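PDB 2POZ: putative dehydratase from Mesorhizobium loti, which is of unknown function but belongs to the mandelate racemase-like branch of the enolase superfamily and probably acts as a lyase. Local coordinates for residues 163-167 and 168-172; 181-184 and 185-188; 210-213 and 214-218; 237-240 and 241-244; 278-281 and 282-285. All blocks are in the same frame, centred on the assembly; numbering follows the deposited sequence.

Contact 1 of 5, residues 163-167 and 168-172; sequences QRVGS and ALQHV
A tight two-residue beta hairpin sets Q163, R164 and V165 against Q170, L169 and A168, its short antiparallel strands joined through a type II' turn from V165 to A168. The general principle is that such a turn asks for a particular backbone at its second residue: G166 has a positive phi of 84°, and a side chain there would be jammed against the carbonyl O of V165. Three backbone bonds hold the arms together. Q163 and Q170 exchange a pair, N of Q163 to O of Q170 and N of Q170 to O of Q163, each 3.0 Å, and V165 N reaches A168 O at 2.8 Å. On one face of the hairpin R164 crosses L169 at a slant. Its chain bends at chi2 (91°), which carries R164 CD to 3.4 Å from L169 CD2 and leaves NH1 3.6 Å from L169 CD1, while A168 CA sits over one face of the guanidinium. V165 and Q170 meet on the opposite face, which Q163 and A168 share. Because CG of Q170 stands between its backbone N and carbonyl carbon (chi1 59°), the extended chain carries the amide across V165, with NE2 3.4 Å from V165 CG2 and OE1 3.7 Å from V165 CB. Q170 packs on H78 of a second subunit, and V172 N is hydrogen-bonded to the hydroxyl of Y159. A water links V165 O and Q170 OE1 through two weak bonds. The chemistry is backbone-driven: three main-chain bonds and a turn glycine set the shape, with R164 on L169 and the Q170 amide on V165.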
loop_
_atom_site.group_PDB
_atom_site.type_symbol
_atom_site.label_atom_id
_atom_site.label_comp_id
_atom_site.label_asym_id
_atom_site.label_seq_id
_atom_site.Cartn_x
_atom_site.Cartn_y
_atom_site.Cartn_z
ATOM N N GLN A 163 23.714 -23.380 -21.764
ATOM C CA GLN A 163 23.797 -24.831 -21.718
ATOM C C GLN A 163 24.169 -25.353 -23.109
ATOM O O GLN A 163 23.641 -24.882 -24.113
ATOM C CB GLN A 163 22.451 -25.454 -21.328
ATOM C CG GLN A 163 21.553 -24.645 -20.404
ATOM C CD GLN A 163 22.059 -24.573 -18.979
ATOM O OE1 GLN A 163 22.708 -25.500 -18.481
ATOM N NE2 GLN A 163 21.743 -23.473 -18.302
ATOM N N ARG A 164 25.062 -26.336 -23.168
ATOM C CA ARG A 164 25.469 -26.923 -24.446
ATOM C C ARG A 164 24.426 -27.963 -24.861
ATOM O O ARG A 164 24.242 -28.959 -24.168
ATOM C CB ARG A 164 26.838 -27.597 -24.302
ATOM C CG ARG A 164 27.550 -27.856 -25.624
ATOM C CD ARG A 164 28.447 -26.679 -25.996
ATOM N NE ARG A 164 29.003 -26.782 -27.344
ATOM C CZ ARG A 164 29.926 -25.959 -27.839
ATOM N NH1 ARG A 164 30.408 -24.970 -27.098
ATOM N NH2 ARG A 164 30.362 -26.119 -29.083
ATOM N N VAL A 165 23.733 -27.728 -25.974
ATOM C CA VAL A 165 22.721 -28.675 -26.460
ATOM C C VAL A 165 23.133 -29.062 -27.870
ATOM O O VAL A 165 22.945 -28.303 -28.820
ATOM C CB VAL A 165 21.305 -28.065 -26.511
ATOM C CG1 VAL A 165 20.325 -29.031 -27.140
ATOM C CG2 VAL A 165 20.844 -27.775 -25.112
ATOM N N GLY A 166 23.691 -30.261 -28.004
ATOM C CA GLY A 166 24.158 -30.731 -29.297
ATOM C C GLY A 166 25.551 -30.166 -29.493
ATOM O O GLY A 166 26.496 -30.568 -28.811
ATOM N N SER A 167 25.677 -29.212 -30.406
ATOM C CA SER A 167 26.966 -28.591 -30.681
ATOM C C SER A 167 26.902 -27.082 -30.492
ATOM O O SER A 167 27.820 -26.355 -30.894
ATOM C CB SER A 167 27.397 -28.909 -32.116
ATOM O OG SER A 167 26.396 -28.503 -33.035
ATOM N N ALA A 168 25.820 -26.604 -29.884
ATOM C CA ALA A 168 25.665 -25.171 -29.673
ATOM C C ALA A 168 25.193 -24.813 -28.264
ATOM O O ALA A 168 24.512 -25.595 -27.593
ATOM C CB ALA A 168 24.699 -24.598 -30.705
ATOM N N LEU A 169 25.578 -23.624 -27.817
ATOM C CA LEU A 169 25.191 -23.140 -26.502
ATOM C C LEU A 169 23.910 -22.333 -26.670
ATOM O O LEU A 169 23.756 -21.597 -27.647
ATOM C CB LEU A 169 26.303 -22.261 -25.930
ATOM C CG LEU A 169 27.639 -22.991 -25.752
ATOM C CD1 LEU A 169 28.779 -21.994 -25.753
ATOM C CD2 LEU A 169 27.610 -23.793 -24.468
ATOM N N GLN A 170 22.984 -22.480 -25.729
ATOM C CA GLN A 170 21.719 -21.755 -25.800
ATOM C C GLN A 170 21.307 -21.270 -24.420
ATOM O O GLN A 170 21.824 -21.748 -23.411
ATOM C CB GLN A 170 20.622 -22.663 -26.359
ATOM C CG GLN A 170 20.394 -23.919 -25.537
ATOM C CD GLN A 170 19.334 -24.823 -26.136
ATOM O OE1 GLN A 170 19.316 -25.055 -27.347
ATOM N NE2 GLN A 170 18.450 -25.351 -25.288
ATOM N N HIS A 171 20.365 -20.333 -24.382
ATOM C CA HIS A 171 19.878 -19.795 -23.117
ATOM C C HIS A 171 19.168 -20.849 -22.270
ATOM O O HIS A 171 18.879 -21.958 -22.729
ATOM C CB HIS A 171 18.902 -18.636 -23.354
ATOM C CG HIS A 171 19.542 -17.399 -23.902
ATOM N ND1 HIS A 171 19.857 -17.250 -25.238
ATOM C CD2 HIS A 171 19.939 -16.259 -23.292
ATOM C CE1 HIS A 171 20.421 -16.069 -25.424
ATOM N NE2 HIS A 171 20.484 -15.449 -24.259
ATOM N N VAL A 172 18.866 -20.470 -21.034
ATOM C CA VAL A 172 18.174 -21.338 -20.098
ATOM C C VAL A 172 16.821 -21.771 -20.651
ATOM O O VAL A 172 16.106 -20.984 -21.276
ATOM C CB VAL A 172 17.926 -20.614 -18.753
ATOM C CG1 VAL A 172 17.005 -21.444 -17.877
ATOM C CG2 VAL A 172 19.253 -20.360 -18.040
HETATM O O HOH W 1 20.725 -26.225 -30.188
#

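Contact 2 of 5, residues 181-184 and 185-188; sequences AIEL and AYRR
Successive i to i+4 backbone bonds, from A185, Y186, R187 and R188 back to A181, I182, E183 and L184, make this one regular turn after another of helix 179-196, an outer helix of the TIM-barrel domain. The same spacing brings side chains together, as in the classic i to i+4 glutamate-arginine salt bridge. E183 CG is anti to its backbone N (chi1 167°), and the chain then bends at chi2, which brings OE2 to 2.6 Å from R187 NE. OE2 is met on its anti side and lies near the guanidinium plane, although the carboxylate and guanidinium planes are 63° apart; a weaker bond joins the same oxygen to R187 NH2 at 3.1 Å. One oxygen therefore takes both N-H groups. One residue further along, L184 and R188 form the second pair, L184 CG standing 4.2 Å above the R188 guanidinium plane, toward its rim. The polar end of R188 is held by other parts of the chain, NH1 by P160 O and A162 O, NH2 by a salt bridge to D136. The Y186 ring makes a cation-pi contact with K221 of helix 212-222. It also presents its edge to R187, with CE2 3.9 Å above the centre of that guanidinium face.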
loop_
_atom_site.group_PDB
_atom_site.type_symbol
_atom_site.label_atom_id
_atom_site.label_comp_id
_atom_site.label_asym_id
_atom_site.label_seq_id
_atom_site.Cartn_x
_atom_site.Cartn_y
_atom_site.Cartn_z
ATOM N N ALA A 181 24.259 -28.078 -13.291
ATOM C CA ALA A 181 24.379 -26.917 -14.173
ATOM C C ALA A 181 24.528 -25.642 -13.344
ATOM O O ALA A 181 25.328 -24.768 -13.677
ATOM C CB ALA A 181 23.161 -26.817 -15.085
ATOM N N ILE A 182 23.765 -25.544 -12.261
ATOM C CA ILE A 182 23.832 -24.372 -11.394
ATOM C C ILE A 182 25.234 -24.231 -10.783
ATOM O O ILE A 182 25.773 -23.131 -10.705
ATOM C CB ILE A 182 22.768 -24.451 -10.263
ATOM C CG1 ILE A 182 21.367 -24.369 -10.870
ATOM C CG2 ILE A 182 22.956 -23.314 -9.272
ATOM C CD1 ILE A 182 20.229 -24.401 -9.851
ATOM N N GLU A 183 25.813 -25.348 -10.350
ATOM C CA GLU A 183 27.158 -25.331 -9.764
ATOM C C GLU A 183 28.168 -24.908 -10.822
ATOM O O GLU A 183 29.106 -24.162 -10.545
ATOM C CB GLU A 183 27.522 -26.720 -9.231
ATOM C CG GLU A 183 29.001 -26.913 -8.873
ATOM C CD GLU A 183 29.485 -26.021 -7.734
ATOM O OE1 GLU A 183 28.645 -25.428 -7.021
ATOM O OE2 GLU A 183 30.720 -25.929 -7.540
ATOM N N LEU A 184 27.966 -25.401 -12.040
ATOM C CA LEU A 184 28.840 -25.076 -13.153
ATOM C C LEU A 184 28.739 -23.573 -13.454
ATOM O O LEU A 184 29.735 -22.924 -13.776
ATOM C CB LEU A 184 28.429 -25.918 -14.365
ATOM C CG LEU A 184 29.271 -25.947 -15.643
ATOM C CD1 LEU A 184 28.987 -24.717 -16.449
ATOM C CD2 LEU A 184 30.749 -26.070 -15.304
ATOM N N ALA A 185 27.536 -23.020 -13.332
ATOM C CA ALA A 185 27.329 -21.596 -13.582
ATOM C C ALA A 185 28.198 -20.808 -12.607
ATOM O O ALA A 185 28.867 -19.844 -12.982
ATOM C CB ALA A 185 25.857 -21.232 -13.381
ATOM N N TYR A 186 28.184 -21.231 -11.348
ATOM C CA TYR A 186 28.970 -20.569 -10.323
ATOM C C TYR A 186 30.473 -20.660 -10.610
ATOM O O TYR A 186 31.207 -19.682 -10.431
ATOM C CB TYR A 186 28.680 -21.186 -8.953
ATOM C CG TYR A 186 29.669 -20.750 -7.899
ATOM C CD1 TYR A 186 29.619 -19.468 -7.352
ATOM C CD2 TYR A 186 30.694 -21.606 -7.486
ATOM C CE1 TYR A 186 30.571 -19.047 -6.418
ATOM C CE2 TYR A 186 31.650 -21.198 -6.560
ATOM C CZ TYR A 186 31.583 -19.923 -6.030
ATOM O OH TYR A 186 32.526 -19.529 -5.109
ATOM N N ARG A 187 30.924 -21.833 -11.051
ATOM C CA ARG A 187 32.336 -22.042 -11.354
ATOM C C ARG A 187 32.772 -21.178 -12.528
ATOM O O ARG A 187 33.914 -20.728 -12.578
ATOM C CB ARG A 187 32.612 -23.521 -11.660
ATOM C CG ARG A 187 32.390 -24.442 -10.464
ATOM C CD ARG A 187 33.348 -24.112 -9.326
ATOM N NE ARG A 187 32.968 -24.767 -8.074
ATOM C CZ ARG A 187 33.608 -24.616 -6.918
ATOM N NH1 ARG A 187 34.676 -23.831 -6.840
ATOM N NH2 ARG A 187 33.170 -25.242 -5.833
ATOM N N ARG A 188 31.863 -20.946 -13.473
ATOM C CA ARG A 188 32.182 -20.110 -14.622
ATOM C C ARG A 188 32.443 -18.679 -14.154
ATOM O O ARG A 188 33.394 -18.033 -14.601
ATOM C CB ARG A 188 31.033 -20.111 -15.634
ATOM C CG ARG A 188 30.867 -21.392 -16.438
ATOM C CD ARG A 188 29.585 -21.312 -17.260
ATOM N NE ARG A 188 29.435 -22.412 -18.208
ATOM C CZ ARG A 188 28.276 -22.765 -18.755
ATOM N NH1 ARG A 188 27.169 -22.104 -18.433
ATOM N NH2 ARG A 188 28.221 -23.763 -19.638
#

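Contact 3 of 5, residues 210-213 and 214-218; sequences LTTD and ETIRF
L210 N and the T215 hydroxyl meet at the buried N-terminal end of helix 212-222, the helix of a beta-alpha-beta unit between strands 201-205 and 227-231 in the TIM barrel. The bond, 3.0 Å from L210 N to T215 OG1, ties the incoming loop to the first turn. T215 OG1 also donates to a water at 2.8 Å, and that water in turn donates to L210 O, so the hydroxyl both accepts and donates. T211 occupies the N-cap position without capping the helix through its side chain; instead its OG1 donates to D213 OD1 at 2.7 Å. CG of D213 lies between the backbone N and the carbonyl carbon (chi1 55°), folding the carboxylate back so that OD1 also takes a weak bond from E214 N at 2.8 Å. Apolar contacts are lighter: T212 and I216 run side by side with CG2 and CD1 3.8 Å apart, and L210 CD1 touches E214 CB. The two acids come close, D213 OD2 lying 4.2 Å from E214 OE2 with the carboxylate planes 72° apart, but both oxygens form salt bridges to R303 of a third subunit, which probably eases the repulsion. E214 OE2 has R217 as a second cation, with NH1 at 2.7 Å.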
loop_
_atom_site.group_PDB
_atom_site.type_symbol
_atom_site.label_atom_id
_atom_site.label_comp_id
_atom_site.label_asym_id
_atom_site.label_seq_id
_atom_site.Cartn_x
_atom_site.Cartn_y
_atom_site.Cartn_z
ATOM N N LEU A 210 16.413 -17.733 -13.547
ATOM C CA LEU A 210 15.647 -18.936 -13.270
ATOM C C LEU A 210 14.403 -18.490 -12.509
ATOM O O LEU A 210 13.950 -17.358 -12.673
ATOM C CB LEU A 210 16.481 -19.869 -12.393
ATOM C CG LEU A 210 17.938 -20.070 -12.819
ATOM C CD1 LEU A 210 18.647 -20.907 -11.762
ATOM C CD2 LEU A 210 18.004 -20.741 -14.186
ATOM N N THR A 211 13.839 -19.377 -11.694
ATOM C CA THR A 211 12.691 -18.993 -10.887
ATOM C C THR A 211 13.277 -18.111 -9.788
ATOM O O THR A 211 14.485 -18.149 -9.530
ATOM C CB THR A 211 11.962 -20.216 -10.283
ATOM O OG1 THR A 211 12.915 -21.154 -9.767
ATOM C CG2 THR A 211 11.116 -20.895 -11.349
ATOM N N THR A 212 12.430 -17.315 -9.152
ATOM C CA THR A 212 12.865 -16.381 -8.125
ATOM C C THR A 212 13.759 -16.962 -7.044
ATOM O O THR A 212 14.844 -16.438 -6.789
ATOM C CB THR A 212 11.646 -15.698 -7.478
ATOM O OG1 THR A 212 10.887 -15.044 -8.503
ATOM C CG2 THR A 212 12.091 -14.650 -6.460
ATOM N N ASP A 213 13.313 -18.044 -6.418
ATOM C CA ASP A 213 14.087 -18.669 -5.353
ATOM C C ASP A 213 15.522 -19.042 -5.766
ATOM O O ASP A 213 16.486 -18.643 -5.105
ATOM C CB ASP A 213 13.333 -19.899 -4.815
ATOM C CG ASP A 213 12.973 -20.916 -5.910
ATOM O OD1 ASP A 213 12.967 -20.562 -7.111
ATOM O OD2 ASP A 213 12.680 -22.081 -5.559
ATOM N N GLU A 214 15.666 -19.783 -6.860
ATOM C CA GLU A 214 16.988 -20.193 -7.310
ATOM C C GLU A 214 17.838 -19.020 -7.787
ATOM O O GLU A 214 19.058 -19.040 -7.648
ATOM C CB GLU A 214 16.875 -21.248 -8.411
ATOM C CG GLU A 214 16.371 -22.603 -7.932
ATOM C CD GLU A 214 17.175 -23.155 -6.760
ATOM O OE1 GLU A 214 18.424 -23.080 -6.785
ATOM O OE2 GLU A 214 16.554 -23.675 -5.809
ATOM N N THR A 215 17.200 -17.988 -8.334
ATOM C CA THR A 215 17.946 -16.825 -8.800
ATOM C C THR A 215 18.554 -16.095 -7.603
ATOM O O THR A 215 19.716 -15.692 -7.629
ATOM C CB THR A 215 17.048 -15.860 -9.593
ATOM O OG1 THR A 215 16.696 -16.463 -10.845
ATOM C CG2 THR A 215 17.771 -14.545 -9.844
ATOM N N ILE A 216 17.761 -15.929 -6.552
ATOM C CA ILE A 216 18.235 -15.268 -5.343
ATOM C C ILE A 216 19.403 -16.089 -4.790
ATOM O O ILE A 216 20.453 -15.549 -4.455
ATOM C CB ILE A 216 17.109 -15.189 -4.292
ATOM C CG1 ILE A 216 16.055 -14.174 -4.741
ATOM C CG2 ILE A 216 17.680 -14.803 -2.928
ATOM C CD1 ILE A 216 14.819 -14.158 -3.873
ATOM N N ARG A 217 19.216 -17.402 -4.722
ATOM C CA ARG A 217 20.261 -18.286 -4.225
ATOM C C ARG A 217 21.560 -18.100 -5.014
ATOM O O ARG A 217 22.629 -17.968 -4.427
ATOM C CB ARG A 217 19.798 -19.741 -4.310
ATOM C CG ARG A 217 20.870 -20.775 -3.973
ATOM C CD ARG A 217 20.260 -22.164 -3.923
ATOM N NE ARG A 217 19.666 -22.442 -2.618
ATOM C CZ ARG A 217 18.520 -23.092 -2.424
ATOM N NH1 ARG A 217 17.810 -23.540 -3.452
ATOM N NH2 ARG A 217 18.093 -23.302 -1.188
ATOM N N PHE A 218 21.463 -18.074 -6.341
ATOM C CA PHE A 218 22.644 -17.910 -7.190
ATOM C C PHE A 218 23.337 -16.553 -7.004
ATOM O O PHE A 218 24.562 -16.487 -6.942
ATOM C CB PHE A 218 22.268 -18.094 -8.666
ATOM C CG PHE A 218 23.441 -18.018 -9.608
ATOM C CD1 PHE A 218 24.384 -19.042 -9.655
ATOM C CD2 PHE A 218 23.606 -16.924 -10.449
ATOM C CE1 PHE A 218 25.475 -18.972 -10.532
ATOM C CE2 PHE A 218 24.696 -16.846 -11.328
ATOM C CZ PHE A 218 25.626 -17.868 -11.369
HETATM O O HOH W 2 14.452 -14.944 -11.567
#

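Contact 4 of 5, residues 237-240 and 241-244; sequences FDNG and ALKV
D238 caps helix 239-248, the helix of the beta-alpha-beta unit between strands 227-231 and 253-255 of the TIM barrel, by accepting from the N-H of A241. This is the standard N-cap arrangement, in which a side chain takes the place of the carbonyl that the first turn lacks. Among the hydrogen bonds, the shorter of the two capping bonds runs from A241 N to D238 OD1, 2.8 Å long and nearly straight at 167°, although it comes from above the carboxylate plane. G240 N adds a weak bond to the same oxygen at 2.9 Å. CG of D238 points away from the backbone N (chi1 -167°), which turns the carboxylate back over the start of the helix. The main chain continues with a weak bond from L242 N to D238 O at 3.4 Å, then K243 N to N239 O and V244 N to G240 O. As for charge, D238 OD1 also forms a salt bridge with R266 of a second subunit, so cap and interface share one oxygen. Putting an alanine here removes the carboxylate, and is likely to leave A241 N without its cap and R266 of the second subunit without its mate. Van der Waals contacts complete the turn. The A241 methyl lies 3.5 Å from D238 CG, while L242 reaches inward to I253 and V255 of strand 253-255 and to I268 of helix 261-269. N239 runs alongside L242, pointing the same way, with its OD1 4.0 Å from L242 CD2. On the next turn V244 CG2 comes to 3.3 Å from G240 O.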
loop_
_atom_site.group_PDB
_atom_site.type_symbol
_atom_site.label_atom_id
_atom_site.label_comp_id
_atom_site.label_asym_id
_atom_site.label_seq_id
_atom_site.Cartn_x
_atom_site.Cartn_y
_atom_site.Cartn_z
ATOM N N PHE A 237 9.089 -9.728 -18.154
ATOM C CA PHE A 237 7.625 -9.691 -18.026
ATOM C C PHE A 237 7.172 -9.591 -16.566
ATOM O O PHE A 237 6.095 -9.079 -16.287
ATOM C CB PHE A 237 7.007 -10.966 -18.614
ATOM C CG PHE A 237 6.111 -10.736 -19.799
ATOM C CD1 PHE A 237 6.207 -11.559 -20.916
ATOM C CD2 PHE A 237 5.160 -9.714 -19.796
ATOM C CE1 PHE A 237 5.374 -11.370 -22.017
ATOM C CE2 PHE A 237 4.324 -9.519 -20.891
ATOM C CZ PHE A 237 4.434 -10.352 -22.007
ATOM N N ASP A 238 7.996 -10.082 -15.640
ATOM C CA ASP A 238 7.635 -10.099 -14.219
ATOM C C ASP A 238 8.332 -9.065 -13.342
ATOM O O ASP A 238 9.423 -9.316 -12.824
ATOM C CB ASP A 238 7.904 -11.492 -13.646
ATOM C CG ASP A 238 7.265 -11.699 -12.284
ATOM O OD1 ASP A 238 6.982 -10.695 -11.589
ATOM O OD2 ASP A 238 7.057 -12.872 -11.909
ATOM N N ASN A 239 7.690 -7.916 -13.150
ATOM C CA ASN A 239 8.267 -6.862 -12.320
ATOM C C ASN A 239 8.084 -7.099 -10.821
ATOM O O ASN A 239 8.726 -6.445 -10.001
ATOM C CB ASN A 239 7.687 -5.502 -12.702
ATOM C CG ASN A 239 8.155 -5.045 -14.062
ATOM O OD1 ASN A 239 9.308 -5.270 -14.431
ATOM N ND2 ASN A 239 7.272 -4.399 -14.815
ATOM N N GLY A 240 7.195 -8.020 -10.469
ATOM C CA GLY A 240 6.989 -8.332 -9.067
ATOM C C GLY A 240 8.202 -9.115 -8.595
ATOM O O GLY A 240 8.740 -8.870 -7.513
ATOM N N ALA A 241 8.636 -10.071 -9.413
ATOM C CA ALA A 241 9.807 -10.865 -9.076
ATOM C C ALA A 241 11.018 -9.933 -9.009
ATOM O O ALA A 241 11.875 -10.085 -8.142
ATOM C CB ALA A 241 10.031 -11.954 -10.121
ATOM N N LEU A 242 11.082 -8.963 -9.922
ATOM C CA LEU A 242 12.198 -8.018 -9.941
ATOM C C LEU A 242 12.345 -7.285 -8.609
ATOM O O LEU A 242 13.456 -7.152 -8.089
ATOM C CB LEU A 242 12.026 -6.995 -11.069
ATOM C CG LEU A 242 13.115 -5.923 -11.216
ATOM C CD1 LEU A 242 14.483 -6.574 -11.398
ATOM C CD2 LEU A 242 12.798 -5.038 -12.418
ATOM N N LYS A 243 11.236 -6.809 -8.046
ATOM C CA LYS A 243 11.323 -6.099 -6.773
ATOM C C LYS A 243 11.710 -7.033 -5.631
ATOM O O LYS A 243 12.545 -6.688 -4.800
ATOM C CB LYS A 243 10.010 -5.387 -6.431
ATOM C CG LYS A 243 10.123 -4.607 -5.118
ATOM C CD LYS A 243 9.226 -3.389 -5.068
ATOM C CE LYS A 243 9.560 -2.532 -3.849
ATOM N NZ LYS A 243 11.001 -2.110 -3.841
ATOM N N VAL A 244 11.102 -8.212 -5.587
ATOM C CA VAL A 244 11.406 -9.186 -4.546
ATOM C C VAL A 244 12.892 -9.528 -4.587
ATOM O O VAL A 244 13.570 -9.564 -3.552
ATOM C CB VAL A 244 10.588 -10.480 -4.742
ATOM C CG1 VAL A 244 11.050 -11.546 -3.757
ATOM C CG2 VAL A 244 9.107 -10.185 -4.545
#

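Contact 5 of 5, residues 278-281 and 282-285; sequences QPDI and GTAG
D280 anchors an Asx motif, its side chain bonding G282 and its carbonyl T283 and A284, and that side chain can be followed outward atom by atom. CB faces T283 OG1 at 3.4 Å, the two side chains crossing at about a right angle. A chi1 of -176° turns CG of D280 opposite the backbone N, which swings the carboxylate round toward G282. OD1 then takes the G282 N-H at 2.7 Å, met on its anti side, closing an Asx turn. OD2 points to a different partner, H307 ND1; an aspartate-histidine pair of this kind recalls the catalytic dyad of mandelate racemase. The carbonyl of D280 adds two more bonds: A284 N approaches nearly along the C=O direction at 2.7 Å, whereas T283 N comes from well above the carbonyl plane at 2.9 Å. A valine in place of D280 has no carboxylate, and would probably leave G282 N without its acceptor, H307 without its partner and the loop freer to shift. One water joins D280 N to T283 OG1. P279 CB packs on A284 CB, 4.0 Å away. The buried loop follows strand 276-277 of the parallel sheet and leads into helix 287-298, with I281 lodged against that helix and against helix 312-324.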
loop_
_atom_site.group_PDB
_atom_site.type_symbol
_atom_site.label_atom_id
_atom_site.label_comp_id
_atom_site.label_asym_id
_atom_site.label_seq_id
_atom_site.Cartn_x
_atom_site.Cartn_y
_atom_site.Cartn_z
ATOM N N GLN A 278 19.191 -0.017 -18.913
ATOM C CA GLN A 278 19.958 -0.270 -20.125
ATOM C C GLN A 278 19.136 -0.189 -21.399
ATOM O O GLN A 278 19.054 -1.159 -22.156
ATOM C CB GLN A 278 20.585 -1.659 -20.024
ATOM C CG GLN A 278 21.386 -1.872 -18.755
ATOM C CD GLN A 278 21.680 -3.337 -18.499
ATOM O OE1 GLN A 278 20.777 -4.116 -18.179
ATOM N NE2 GLN A 278 22.946 -3.723 -18.646
ATOM N N PRO A 279 18.505 0.966 -21.656
ATOM C CA PRO A 279 17.709 1.076 -22.879
ATOM C C PRO A 279 18.590 0.986 -24.118
ATOM O O PRO A 279 19.773 1.322 -24.076
ATOM C CB PRO A 279 17.066 2.451 -22.745
ATOM C CG PRO A 279 18.135 3.243 -22.044
ATOM C CD PRO A 279 18.593 2.261 -20.960
ATOM N N ASP A 280 18.004 0.530 -25.218
ATOM C CA ASP A 280 18.715 0.420 -26.490
ATOM C C ASP A 280 18.073 1.474 -27.393
ATOM O O ASP A 280 16.861 1.435 -27.600
ATOM C CB ASP A 280 18.505 -0.973 -27.084
ATOM C CG ASP A 280 19.297 -1.190 -28.368
ATOM O OD1 ASP A 280 19.383 -0.257 -29.199
ATOM O OD2 ASP A 280 19.827 -2.308 -28.546
ATOM N N ILE A 281 18.856 2.411 -27.930
ATOM C CA ILE A 281 18.244 3.447 -28.773
ATOM C C ILE A 281 17.552 2.862 -29.998
ATOM O O ILE A 281 16.706 3.516 -30.604
ATOM C CB ILE A 281 19.255 4.525 -29.254
ATOM C CG1 ILE A 281 20.313 3.905 -30.166
ATOM C CG2 ILE A 281 19.886 5.227 -28.057
ATOM C CD1 ILE A 281 21.161 4.954 -30.884
ATOM N N GLY A 282 17.912 1.628 -30.349
ATOM C CA GLY A 282 17.316 0.958 -31.497
ATOM C C GLY A 282 16.022 0.207 -31.204
ATOM O O GLY A 282 15.406 -0.358 -32.111
ATOM N N THR A 283 15.610 0.180 -29.941
ATOM C CA THR A 283 14.370 -0.490 -29.568
ATOM C C THR A 283 13.538 0.326 -28.576
ATOM O O THR A 283 12.321 0.202 -28.551
ATOM C CB THR A 283 14.612 -1.891 -28.930
ATOM O OG1 THR A 283 15.235 -1.737 -27.650
ATOM C CG2 THR A 283 15.495 -2.753 -29.821
ATOM N N ALA A 284 14.191 1.164 -27.773
ATOM C CA ALA A 284 13.490 1.966 -26.767
ATOM C C ALA A 284 12.604 3.081 -27.320
ATOM O O ALA A 284 11.779 3.645 -26.593
ATOM C CB ALA A 284 14.491 2.548 -25.774
ATOM N N GLY A 285 12.776 3.412 -28.594
ATOM C CA GLY A 285 11.953 4.454 -29.188
ATOM C C GLY A 285 12.727 5.453 -30.025
ATOM O O GLY A 285 12.139 6.241 -30.764
HETATM O O HOH W 3 15.146 -0.842 -24.953
#

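How the contacts relate
Contacts 1 to 4 form a chain along the outer part of the TIM-barrel domain, and contact 5 lies deep within it, its centre about 6 Å from that of the chain. The hairpin of contact 1 touches contact 2 through Q163 OE1 and A181 CB (3.7 Å), and contact 3 through V172 and L210. Contacts 2 and 3 join adjacent helices, F218 CE1 lying 3.7 Å from A185 CB. Contacts 3 and 4 meet at T212 OG1 and A241 CB, 3.6 Å apart, and both touch the third subunit. Contact 5, with the D280-H307 pair that may mark the active site, touches none of them: contact 4 is nearest, about 10 Å away between nearest atoms.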